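Local structure of FeoA (Thermococcus thioreducens, 3E19) at residues V5-M10 with F62-G67; V19-L22 with N26-Q29; R28-S33 with K66-R71; A40-L45 with V72-L77; P52-I55 with V60-A63. The protein probably takes part in regulating ferrous iron uptake, as a small SH3-like beta-barrel protein of the FeoA family. All coordinates share one frame; numbering follows the deposited sequence.

Contact 1: V5-M10 with F62-G67; sequences VPLSEM and FAIGKG
In the SH3-like barrel of FeoA, Leu7 and Ser8 meet Ile64 and Lys66 where the two outermost strands of the chain's sheet, 4-6 and 60-64, give way to short helical turns. These two edge strands do not pair here; side chains bridge between the segments instead. Leu7 and Ile64 meet inside, methyl to methyl, with Leu7 CD2 lying 4.3 Å from Ile64 CD1. Ile64 gets there by an extended chain: CG1 stands anti to the backbone N (chi1 -174°), which carries CD1 inward toward the leucine. Beside this pair, Ser8 meets Lys66. Ser8 CB rests against the carbonyl of the first helical residue, 3.5 Å from Lys66 O, and Ser8 CA and Lys66 CA are 5.2 Å apart. In return the bent lysine chain brings Lys66 CE to 3.9 Å from Ser8 O. Its ammonium leads away from the serine to the backbone carbonyls of His48 and Pro49, which take its hydrogen bonds. The 3-10 turn that presents Leu7 and Ser8 is held by two backbone bonds, Glu9 N to Pro6 O at 2.9 Å and Met10 N to Leu7 O at 3.0 Å. Gly65 is the N-cap of helix 66-69, and its N is hydrogen-bonded to Glu9 of a second subunit. Further inside, Leu7 also packs on Val72 and Val74 of strand 72-76 and on Ile42 and Val44 of strand 41-46.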
# COMPACT_ATOMS: atom_id res chain seq x y z
N VAL C 5 13.79 -26.27 21.82
CA VAL C 5 12.35 -26.49 21.97
C VAL C 5 11.60 -25.89 20.81
O VAL C 5 12.12 -24.97 20.19
CB VAL C 5 11.84 -25.84 23.26
CG1 VAL C 5 12.48 -26.51 24.48
CG2 VAL C 5 12.08 -24.37 23.23
N PRO C 6 10.40 -26.42 20.51
CA PRO C 6 9.55 -25.77 19.52
C PRO C 6 9.08 -24.40 19.97
O PRO C 6 8.88 -24.14 21.16
CB PRO C 6 8.35 -26.74 19.39
CG PRO C 6 8.83 -28.02 19.97
CD PRO C 6 9.76 -27.63 21.05
N LEU C 7 8.90 -23.50 19.01
CA LEU C 7 8.50 -22.16 19.35
C LEU C 7 7.18 -22.23 20.11
O LEU C 7 6.97 -21.43 21.00
CB LEU C 7 8.40 -21.32 18.10
CG LEU C 7 7.70 -19.98 18.17
CD1 LEU C 7 8.43 -19.14 19.14
CD2 LEU C 7 7.69 -19.38 16.75
N SER C 8 6.32 -23.18 19.77
CA SER C 8 5.03 -23.42 20.47
C SER C 8 5.14 -23.63 21.98
O SER C 8 4.14 -23.46 22.70
CB SER C 8 4.32 -24.63 19.86
OG SER C 8 5.13 -25.80 19.93
N GLU C 9 6.32 -24.02 22.46
CA GLU C 9 6.55 -24.26 23.87
C GLU C 9 7.21 -23.11 24.60
O GLU C 9 7.44 -23.21 25.78
CB GLU C 9 7.32 -25.57 24.09
CG GLU C 9 6.45 -26.74 23.76
CD GLU C 9 7.18 -28.06 23.63
OE1 GLU C 9 8.30 -28.21 24.17
OE2 GLU C 9 6.60 -28.95 22.95
N MET C 10 7.46 -22.00 23.92
CA MET C 10 8.17 -20.90 24.53
C MET C 10 7.19 -19.87 25.05
O MET C 10 6.09 -19.72 24.58
CB MET C 10 9.10 -20.26 23.51
CG MET C 10 10.20 -21.17 23.12
SD MET C 10 11.18 -20.44 21.80
CE MET C 10 12.05 -19.14 22.71
N PHE C 62 4.75 -10.45 14.64
CA PHE C 62 3.89 -11.38 13.95
C PHE C 62 3.07 -12.18 14.94
O PHE C 62 3.52 -12.48 16.03
CB PHE C 62 4.73 -12.35 13.10
CG PHE C 62 5.39 -11.71 11.95
CD1 PHE C 62 4.63 -11.36 10.83
CD2 PHE C 62 6.75 -11.40 11.98
CE1 PHE C 62 5.22 -10.69 9.75
CE2 PHE C 62 7.33 -10.76 10.89
CZ PHE C 62 6.55 -10.42 9.77
N ALA C 63 1.88 -12.61 14.51
CA ALA C 63 1.10 -13.61 15.24
C ALA C 63 1.27 -14.92 14.51
O ALA C 63 1.21 -14.98 13.25
CB ALA C 63 -0.36 -13.24 15.26
N ILE C 64 1.50 -15.98 15.27
CA ILE C 64 1.60 -17.29 14.70
C ILE C 64 0.73 -18.25 15.48
O ILE C 64 0.54 -18.08 16.68
CB ILE C 64 3.12 -17.73 14.70
CG1 ILE C 64 3.31 -19.04 13.97
CG2 ILE C 64 3.75 -17.72 16.13
CD1 ILE C 64 4.82 -19.29 13.61
N GLY C 65 0.18 -19.25 14.80
CA GLY C 65 -0.63 -20.24 15.46
C GLY C 65 0.25 -21.25 16.14
O GLY C 65 1.37 -21.49 15.68
N LYS C 66 -0.24 -21.84 17.21
CA LYS C 66 0.50 -22.87 17.93
C LYS C 66 0.90 -24.03 17.05
O LYS C 66 2.01 -24.58 17.17
CB LYS C 66 -0.32 -23.43 19.11
CG LYS C 66 -0.40 -22.50 20.29
CD LYS C 66 -0.28 -23.21 21.63
CE LYS C 66 0.41 -22.28 22.67
NZ LYS C 66 -0.17 -22.43 24.05
N GLY C 67 -0.01 -24.46 16.18
CA GLY C 67 0.32 -25.55 15.23
C GLY C 67 1.53 -25.27 14.35
O GLY C 67 2.47 -26.08 14.31

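Contact 2: V19-L22 with N26-Q29; sequences VNIL and NARQ
Ile21, Ala27 and Arg28 carry this contact, and the isoleucine gives most to it. Because CG2 stands anti to the backbone N, with CG1 beside that N (chi1 -59°), this methyl is the branch facing the helix. There it meets the aliphatic root of the arginine at a slant, Ile21 CG2 lying 3.9 Å from Arg28 CG. The same methyl, Ile21 CG2, looks more loosely at the neighbouring residue, 4.5 Å from Ala27 CB. Ala27 has a closer partner in the backbone of Leu22, the residue after Ile21: Ala27 CB sits 3.6 Å from Leu22 O. The leucine thus takes part through its carbonyl, while its CB points away from the helix; that oxygen also receives a weak hydrogen bond from Arg71 NH1. These are the two ends of the connection by which strand 15-21 of the SH3-like barrel passes into helix 24-32, an example of a strand and the helix after it folding back on each other over a short link. The backbones stay well apart, with 6.6 Å between Ile21 CA and Arg28 CA, and the gap is bridged by side-chain carbons and by the Leu22 carbonyl. Just upstream the strand carries a classic beta bulge, in which Val19 and Asn20 both face Met73 of strand 72-76. Arg28 also packs on Gly58 of a third subunit.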
# COMPACT_ATOMS: atom_id res chain seq x y z
N VAL C 19 16.74 -23.01 14.78
CA VAL C 19 17.75 -24.00 14.43
C VAL C 19 17.27 -24.87 13.29
O VAL C 19 18.08 -25.30 12.50
CB VAL C 19 18.23 -24.87 15.65
CG1 VAL C 19 18.99 -24.01 16.64
CG2 VAL C 19 17.10 -25.67 16.33
N ASN C 20 15.97 -25.08 13.17
CA ASN C 20 15.41 -26.01 12.21
C ASN C 20 13.95 -25.71 11.97
O ASN C 20 13.27 -25.37 12.89
CB ASN C 20 15.47 -27.42 12.75
CG ASN C 20 15.37 -28.47 11.68
OD1 ASN C 20 16.37 -28.77 10.99
ND2 ASN C 20 14.22 -29.10 11.57
N ILE C 21 13.50 -25.87 10.74
CA ILE C 21 12.11 -25.80 10.40
C ILE C 21 11.69 -27.22 10.03
O ILE C 21 12.29 -27.80 9.15
CB ILE C 21 11.90 -24.90 9.16
CG1 ILE C 21 12.42 -23.49 9.40
CG2 ILE C 21 10.43 -24.88 8.75
CD1 ILE C 21 11.91 -22.83 10.68
N LEU C 22 10.68 -27.78 10.70
CA LEU C 22 10.19 -29.14 10.41
C LEU C 22 9.16 -29.09 9.29
O LEU C 22 8.29 -28.25 9.32
CB LEU C 22 9.53 -29.77 11.65
CG LEU C 22 10.31 -29.66 13.00
CD1 LEU C 22 9.51 -30.15 14.21
CD2 LEU C 22 11.68 -30.32 12.94
N ASN C 26 6.07 -26.53 1.95
CA ASN C 26 4.95 -25.64 2.28
C ASN C 26 5.20 -24.92 3.60
O ASN C 26 4.87 -23.74 3.74
CB ASN C 26 3.60 -26.40 2.37
CG ASN C 26 3.35 -27.30 1.18
OD1 ASN C 26 3.40 -26.85 0.03
ND2 ASN C 26 3.05 -28.59 1.44
N ALA C 27 5.76 -25.66 4.56
CA ALA C 27 6.11 -25.14 5.90
C ALA C 27 7.12 -24.01 5.82
O ALA C 27 6.89 -22.91 6.35
CB ALA C 27 6.68 -26.26 6.74
N ARG C 28 8.24 -24.29 5.16
CA ARG C 28 9.29 -23.27 4.94
C ARG C 28 8.73 -21.98 4.30
O ARG C 28 9.01 -20.89 4.77
CB ARG C 28 10.47 -23.86 4.13
CG ARG C 28 11.26 -24.87 4.97
CD ARG C 28 12.34 -25.65 4.21
NE ARG C 28 11.78 -26.37 3.06
CZ ARG C 28 12.42 -27.27 2.32
NH1 ARG C 28 13.69 -27.60 2.56
NH2 ARG C 28 11.79 -27.83 1.30
N GLN C 29 7.89 -22.10 3.29
CA GLN C 29 7.35 -20.90 2.64
C GLN C 29 6.39 -20.13 3.55
O GLN C 29 6.36 -18.89 3.57
CB GLN C 29 6.67 -21.27 1.31
CG GLN C 29 7.61 -21.93 0.26
CD GLN C 29 6.83 -22.43 -0.96
OE1 GLN C 29 6.64 -23.64 -1.14
NE2 GLN C 29 6.31 -21.50 -1.75

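Contact 3: R28-S33 with K66-R71; sequences RQKLVS and KGLAGR
Leu31 and Leu68 form the centre of a small helix-helix contact, in which helix 24-32 lies against the short helix 66-69 beside the SH3-like barrel. The two leucines slide past each other in opposite directions, bringing Leu31 CD2 to 3.7 Å from Leu68 CG and 3.8 Å from Leu68 CD2. Leu68 can reach across because its CG lies opposite the backbone N (chi1 -169°). Lys30 adds its aliphatic part: Lys30 CB is 4.0 Å from Leu68 CD2, and Lys30 CE, after a bend at chi3, is 4.2 Å from Leu68 CD1. With an alanine at Leu68, both branches would be gone, and Leu31 CD2 and the Lys30 chain would probably face a gap between the helices. Leu31 CD1 also touches Arg71 CB at 4.2 Å, while the arginine's end leads away. In the second shell, Ile21 and Leu36 pack on Leu31, and Met34 packs on Leu68. Glu9 of a second subunit also touches Leu68. In the turn after Leu68, Arg71 N bonds to Leu68 O at 3.0 Å.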
# COMPACT_ATOMS: atom_id res chain seq x y z
N ARG C 28 8.24 -24.29 5.16
CA ARG C 28 9.29 -23.27 4.94
C ARG C 28 8.73 -21.98 4.30
O ARG C 28 9.01 -20.89 4.77
CB ARG C 28 10.47 -23.86 4.13
CG ARG C 28 11.26 -24.87 4.97
CD ARG C 28 12.34 -25.65 4.21
NE ARG C 28 11.78 -26.37 3.06
CZ ARG C 28 12.42 -27.27 2.32
NH1 ARG C 28 13.69 -27.60 2.56
NH2 ARG C 28 11.79 -27.83 1.30
N GLN C 29 7.89 -22.10 3.29
CA GLN C 29 7.35 -20.90 2.64
C GLN C 29 6.39 -20.13 3.55
O GLN C 29 6.36 -18.89 3.57
CB GLN C 29 6.67 -21.27 1.31
CG GLN C 29 7.61 -21.93 0.26
CD GLN C 29 6.83 -22.43 -0.96
OE1 GLN C 29 6.64 -23.64 -1.14
NE2 GLN C 29 6.31 -21.50 -1.75
N LYS C 30 5.60 -20.84 4.34
CA LYS C 30 4.71 -20.18 5.29
C LYS C 30 5.51 -19.46 6.39
O LYS C 30 5.17 -18.34 6.81
CB LYS C 30 3.78 -21.21 5.94
CG LYS C 30 2.40 -21.25 5.33
CD LYS C 30 1.51 -22.22 6.09
CE LYS C 30 2.01 -23.65 5.97
NZ LYS C 30 0.87 -24.63 6.11
N LEU C 31 6.59 -20.07 6.83
CA LEU C 31 7.40 -19.53 7.92
C LEU C 31 8.43 -18.42 7.53
O LEU C 31 8.69 -17.50 8.31
CB LEU C 31 8.08 -20.71 8.62
CG LEU C 31 7.09 -21.53 9.43
CD1 LEU C 31 7.69 -22.90 9.70
CD2 LEU C 31 6.73 -20.82 10.76
N VAL C 32 9.00 -18.51 6.33
CA VAL C 32 10.07 -17.60 5.95
C VAL C 32 9.50 -16.18 5.85
O VAL C 32 10.19 -15.22 6.12
CB VAL C 32 10.73 -18.01 4.64
CG1 VAL C 32 9.71 -17.85 3.51
CG2 VAL C 32 11.99 -17.16 4.36
N SER C 33 8.21 -16.07 5.53
CA SER C 33 7.54 -14.78 5.44
C SER C 33 7.34 -14.08 6.80
O SER C 33 6.98 -12.90 6.86
CB SER C 33 6.22 -14.89 4.63
OG SER C 33 5.11 -15.36 5.38
N LYS C 66 -0.24 -21.84 17.21
CA LYS C 66 0.50 -22.87 17.93
C LYS C 66 0.90 -24.03 17.05
O LYS C 66 2.01 -24.58 17.17
CB LYS C 66 -0.32 -23.43 19.11
CG LYS C 66 -0.40 -22.50 20.29
CD LYS C 66 -0.28 -23.21 21.63
CE LYS C 66 0.41 -22.28 22.67
NZ LYS C 66 -0.17 -22.43 24.05
N GLY C 67 -0.01 -24.46 16.18
CA GLY C 67 0.32 -25.55 15.23
C GLY C 67 1.53 -25.27 14.35
O GLY C 67 2.47 -26.08 14.31
N LEU C 68 1.53 -24.13 13.65
CA LEU C 68 2.65 -23.79 12.78
C LEU C 68 3.92 -23.55 13.60
O LEU C 68 5.02 -23.95 13.16
CB LEU C 68 2.35 -22.59 11.86
CG LEU C 68 3.38 -22.37 10.73
CD1 LEU C 68 3.60 -23.60 9.81
CD2 LEU C 68 3.02 -21.14 9.89
N ALA C 69 3.76 -22.94 14.77
CA ALA C 69 4.85 -22.69 15.71
C ALA C 69 5.53 -23.98 16.23
O ALA C 69 6.72 -23.97 16.53
CB ALA C 69 4.34 -21.84 16.86
N GLY C 70 4.82 -25.10 16.26
CA GLY C 70 5.40 -26.40 16.52
C GLY C 70 6.44 -26.88 15.54
O GLY C 70 7.26 -27.76 15.84
N ARG C 71 6.42 -26.33 14.34
CA ARG C 71 7.41 -26.62 13.34
C ARG C 71 8.69 -25.82 13.44
O ARG C 71 9.64 -26.10 12.68
CB ARG C 71 6.88 -26.37 11.93
CG ARG C 71 5.57 -27.01 11.64
CD ARG C 71 5.57 -28.50 11.57
NE ARG C 71 4.39 -28.82 10.76
CZ ARG C 71 4.39 -29.49 9.61
NH1 ARG C 71 5.49 -30.03 9.11
NH2 ARG C 71 3.23 -29.68 8.98

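Contact 4: A40-L45 with V72-L77; sequences ATIQVL and VMVRKL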
# COMPACT_ATOMS: atom_id res chain seq x y z
N ALA C 40 17.74 -16.87 12.40
CA ALA C 40 16.98 -15.72 12.89
C ALA C 40 16.75 -15.82 14.39
O ALA C 40 16.61 -16.93 14.91
CB ALA C 40 15.60 -15.60 12.11
N THR C 41 16.69 -14.65 15.06
CA THR C 41 16.40 -14.55 16.48
C THR C 41 14.95 -14.13 16.66
O THR C 41 14.42 -13.30 15.94
CB THR C 41 17.37 -13.57 17.16
OG1 THR C 41 18.71 -14.06 16.98
CG2 THR C 41 17.08 -13.39 18.65
N ILE C 42 14.31 -14.79 17.59
CA ILE C 42 12.92 -14.58 17.88
C ILE C 42 12.78 -14.22 19.36
O ILE C 42 13.48 -14.79 20.21
CB ILE C 42 12.08 -15.83 17.44
CG1 ILE C 42 10.68 -15.83 18.04
CG2 ILE C 42 12.73 -17.14 17.77
CD1 ILE C 42 9.78 -16.66 17.24
N GLN C 43 11.91 -13.26 19.64
CA GLN C 43 11.41 -13.04 20.98
C GLN C 43 9.93 -13.27 21.04
O GLN C 43 9.17 -12.78 20.20
CB GLN C 43 11.68 -11.63 21.48
CG GLN C 43 11.35 -11.48 22.99
CD GLN C 43 11.51 -10.04 23.46
OE1 GLN C 43 10.95 -9.63 24.50
NE2 GLN C 43 12.23 -9.24 22.67
N VAL C 44 9.53 -14.00 22.07
CA VAL C 44 8.15 -14.28 22.31
C VAL C 44 7.62 -13.15 23.19
O VAL C 44 8.21 -12.86 24.24
CB VAL C 44 7.98 -15.60 22.98
CG1 VAL C 44 6.48 -15.88 23.22
CG2 VAL C 44 8.67 -16.67 22.08
N LEU C 45 6.56 -12.50 22.71
CA LEU C 45 5.97 -11.33 23.38
C LEU C 45 4.71 -11.68 24.16
O LEU C 45 4.48 -11.12 25.20
CB LEU C 45 5.63 -10.24 22.36
CG LEU C 45 6.76 -9.69 21.49
CD1 LEU C 45 6.26 -8.49 20.76
CD2 LEU C 45 7.96 -9.30 22.31
N VAL C 72 8.74 -24.81 14.32
CA VAL C 72 9.91 -23.98 14.45
C VAL C 72 10.74 -24.47 15.67
O VAL C 72 10.31 -24.32 16.79
CB VAL C 72 9.54 -22.51 14.57
CG1 VAL C 72 10.77 -21.65 14.63
CG2 VAL C 72 8.66 -22.10 13.42
N MET C 73 11.93 -25.06 15.46
CA MET C 73 12.76 -25.50 16.60
C MET C 73 13.74 -24.40 16.94
O MET C 73 14.45 -23.88 16.07
CB MET C 73 13.55 -26.79 16.24
CG MET C 73 12.67 -27.98 15.94
SD MET C 73 11.56 -28.35 17.34
CE MET C 73 12.84 -28.32 18.67
N VAL C 74 13.81 -24.05 18.19
CA VAL C 74 14.53 -22.87 18.59
C VAL C 74 15.52 -23.30 19.67
O VAL C 74 15.16 -24.09 20.56
CB VAL C 74 13.56 -21.83 19.13
CG1 VAL C 74 14.26 -20.53 19.57
CG2 VAL C 74 12.52 -21.54 18.05
N ARG C 75 16.74 -22.78 19.61
CA ARG C 75 17.63 -22.87 20.76
C ARG C 75 17.51 -21.61 21.60
O ARG C 75 17.69 -20.52 21.10
CB ARG C 75 19.07 -23.09 20.33
CG ARG C 75 19.72 -22.03 19.46
CD ARG C 75 21.14 -22.55 19.09
NE ARG C 75 22.05 -22.58 20.23
CZ ARG C 75 23.24 -23.20 20.26
NH1 ARG C 75 23.99 -23.12 21.35
NH2 ARG C 75 23.66 -23.96 19.24
N LYS C 76 17.13 -21.78 22.87
CA LYS C 76 16.95 -20.66 23.79
C LYS C 76 18.27 -20.00 24.09
O LYS C 76 19.33 -20.67 24.14
CB LYS C 76 16.31 -21.11 25.09
CG LYS C 76 14.84 -21.49 24.90
CD LYS C 76 14.17 -22.04 26.19
CE LYS C 76 13.59 -20.92 27.05
NZ LYS C 76 12.70 -21.51 28.14
N LEU C 77 18.22 -18.70 24.29
CA LEU C 77 19.42 -17.93 24.58
C LEU C 77 19.58 -17.67 26.07
O LEU C 77 18.59 -17.74 26.81
CB LEU C 77 19.41 -16.63 23.79
CG LEU C 77 19.87 -16.89 22.36
CD1 LEU C 77 19.63 -15.64 21.53
CD2 LEU C 77 21.36 -17.37 22.32
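Between Ile42 and Val74 no ring, amide or guanidinium presents a face or an edge; the contact is made wholly by branched aliphatic groups. Ile42 CG2 lies 4.1 Å from Val74 CG1, and the two side chains cross at about a right angle. The torsions divide the work of the isoleucine. With CG1 opposite the backbone N (chi1 165°), the longer branch runs on to other partners, and CG2, set between the N and the carbonyl carbon, is the branch left to meet the valine. Val74 meets it with CG1, the branch anti to the valine N. Strands 41-46 and 72-76 are not neighbours in the sheet: strand 15-21 lies between them, pairing with both. The contact therefore spans the strand between, as residues do across the inside of an SH3-like barrel, where a strongly curved sheet lets buried side chains of non-adjacent strands touch. The 8.5 Å between Ile42 CA and Val74 CA is too long for paired neighbours and is consistent with one strand between. Leu36 and Ile55 also pack on Ile42, and Met10 packs on Val74. A second, looser touch joins Thr41 to the chain's last residue, with Thr41 CG2 4.5 Å from Leu77 CD1. Leu77 is exposed, unlike Ile42 and Val74, and its side chain leans as well on Ile17 of the intervening strand.

Contact 5: P52-I55 with V60-A63; sequences PIII and VRFA
Ile55 and Phe62 form an antiparallel hydrogen-bonded pair, with Ile55 N to Phe62 O at 2.8 Å and Phe62 N to Ile55 O at 2.9 Å. The first is nearly in line with the carbonyl it reaches; in the second the donor is tilted 22° from the carbonyl plane. CA-H...O contacts flank the pair, including Arg61 CA to Ile55 O at 3.2 Å and Ala63 CA to Ile53 O at 3.3 Å. Apolar contacts divide between the two faces of the sheet. On one, Ile54 and Ala63 are a non-hydrogen-bonded pair, and Ile54 CD1 presses on Ala63 CB at 3.5 Å, tighter than usual for carbons; CG1 beside the backbone N (chi1 -54°), with a second bend at chi2 (-56°), brings CD1 there. On the other, Ile55 CG1 lies 4.0 Å from Phe62 CB, while the ring leads away to Met34 and to Val32 of a third subunit. The cationic group is met by a methyl: Ile54 CG2 stands 3.9 Å above one face of the Arg61 guanidinium, toward its rim. A glycine in place of Ile54 would probably leave Ala63 CB and that guanidinium face without their methyl partners. Arg61 also makes a long, weak ion pair with Glu46. Together these contacts make the antiparallel beta hairpin of strands 53-57 and 60-64 in the SH3-like barrel, 60-64 being an outermost strand of the sheet within this chain.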
# COMPACT_ATOMS: atom_id res chain seq x y z
N PRO C 52 -3.27 -17.07 19.80
CA PRO C 52 -2.03 -17.18 19.02
C PRO C 52 -0.80 -16.84 19.88
O PRO C 52 -0.92 -16.38 21.02
CB PRO C 52 -2.22 -16.11 17.92
CG PRO C 52 -3.06 -15.08 18.53
CD PRO C 52 -3.95 -15.79 19.58
N ILE C 53 0.38 -17.04 19.30
CA ILE C 53 1.60 -16.51 19.91
C ILE C 53 2.00 -15.25 19.17
O ILE C 53 2.03 -15.23 17.93
CB ILE C 53 2.73 -17.56 19.78
CG1 ILE C 53 2.25 -18.90 20.34
CG2 ILE C 53 3.99 -17.10 20.50
CD1 ILE C 53 3.29 -20.01 20.23
N ILE C 54 2.38 -14.22 19.91
CA ILE C 54 2.88 -13.01 19.30
C ILE C 54 4.38 -13.00 19.47
O ILE C 54 4.87 -13.07 20.59
CB ILE C 54 2.27 -11.75 19.93
CG1 ILE C 54 0.74 -11.84 19.90
CG2 ILE C 54 2.83 -10.45 19.30
CD1 ILE C 54 0.09 -12.07 18.52
N ILE C 55 5.10 -12.90 18.35
CA ILE C 55 6.55 -12.84 18.35
C ILE C 55 7.08 -11.57 17.70
O ILE C 55 6.38 -10.88 16.95
CB ILE C 55 7.19 -14.06 17.58
CG1 ILE C 55 6.80 -14.03 16.09
CG2 ILE C 55 6.72 -15.41 18.19
CD1 ILE C 55 7.42 -15.15 15.16
N VAL C 60 10.12 -6.86 13.95
CA VAL C 60 8.81 -6.88 13.35
C VAL C 60 7.93 -7.89 14.09
O VAL C 60 8.36 -9.04 14.35
CB VAL C 60 8.87 -7.24 11.84
CG1 VAL C 60 7.47 -7.31 11.24
CG2 VAL C 60 9.82 -6.25 11.08
N ARG C 61 6.69 -7.47 14.41
CA ARG C 61 5.77 -8.31 15.17
C ARG C 61 4.87 -9.18 14.27
O ARG C 61 4.28 -8.70 13.30
CB ARG C 61 4.93 -7.46 16.16
CG ARG C 61 5.84 -6.81 17.22
CD ARG C 61 5.08 -6.07 18.38
NE ARG C 61 3.64 -6.37 18.49
CZ ARG C 61 2.95 -6.33 19.64
NH1 ARG C 61 1.65 -6.59 19.65
NH2 ARG C 61 3.56 -6.04 20.79
N PHE C 62 4.75 -10.45 14.64
CA PHE C 62 3.89 -11.38 13.95
C PHE C 62 3.07 -12.18 14.94
O PHE C 62 3.52 -12.48 16.03
CB PHE C 62 4.73 -12.35 13.10
CG PHE C 62 5.39 -11.71 11.95
CD1 PHE C 62 4.63 -11.36 10.83
CD2 PHE C 62 6.75 -11.40 11.98
CE1 PHE C 62 5.22 -10.69 9.75
CE2 PHE C 62 7.33 -10.76 10.89
CZ PHE C 62 6.55 -10.42 9.77
N ALA C 63 1.88 -12.61 14.51
CA ALA C 63 1.10 -13.61 15.24
C ALA C 63 1.27 -14.92 14.51
O ALA C 63 1.21 -14.98 13.25
CB ALA C 63 -0.36 -13.24 15.26

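Overall arrangement
The five contacts overlap in the segments they use. Contact 5 forms the hairpin and shares strand 60-64 with contact 1, their centres 9 Å apart; contact 1 in turn shares the start of helix 66-69 with contact 3. Contacts 2 and 3, with centres about 6 Å apart, both use helix 24-32. Contact 4 ties the interior together, since Ile42 CD1 touches Leu7 CD1 at 3.4 Å and Val72 CG2 touches Leu31 CD2 at 3.5 Å. Contacts 3 and 4 lie on opposite sides of the chain's centre. Contacts 2 and 5 are the most distant pair, about 17 Å between centres, yet both touch the third subunit.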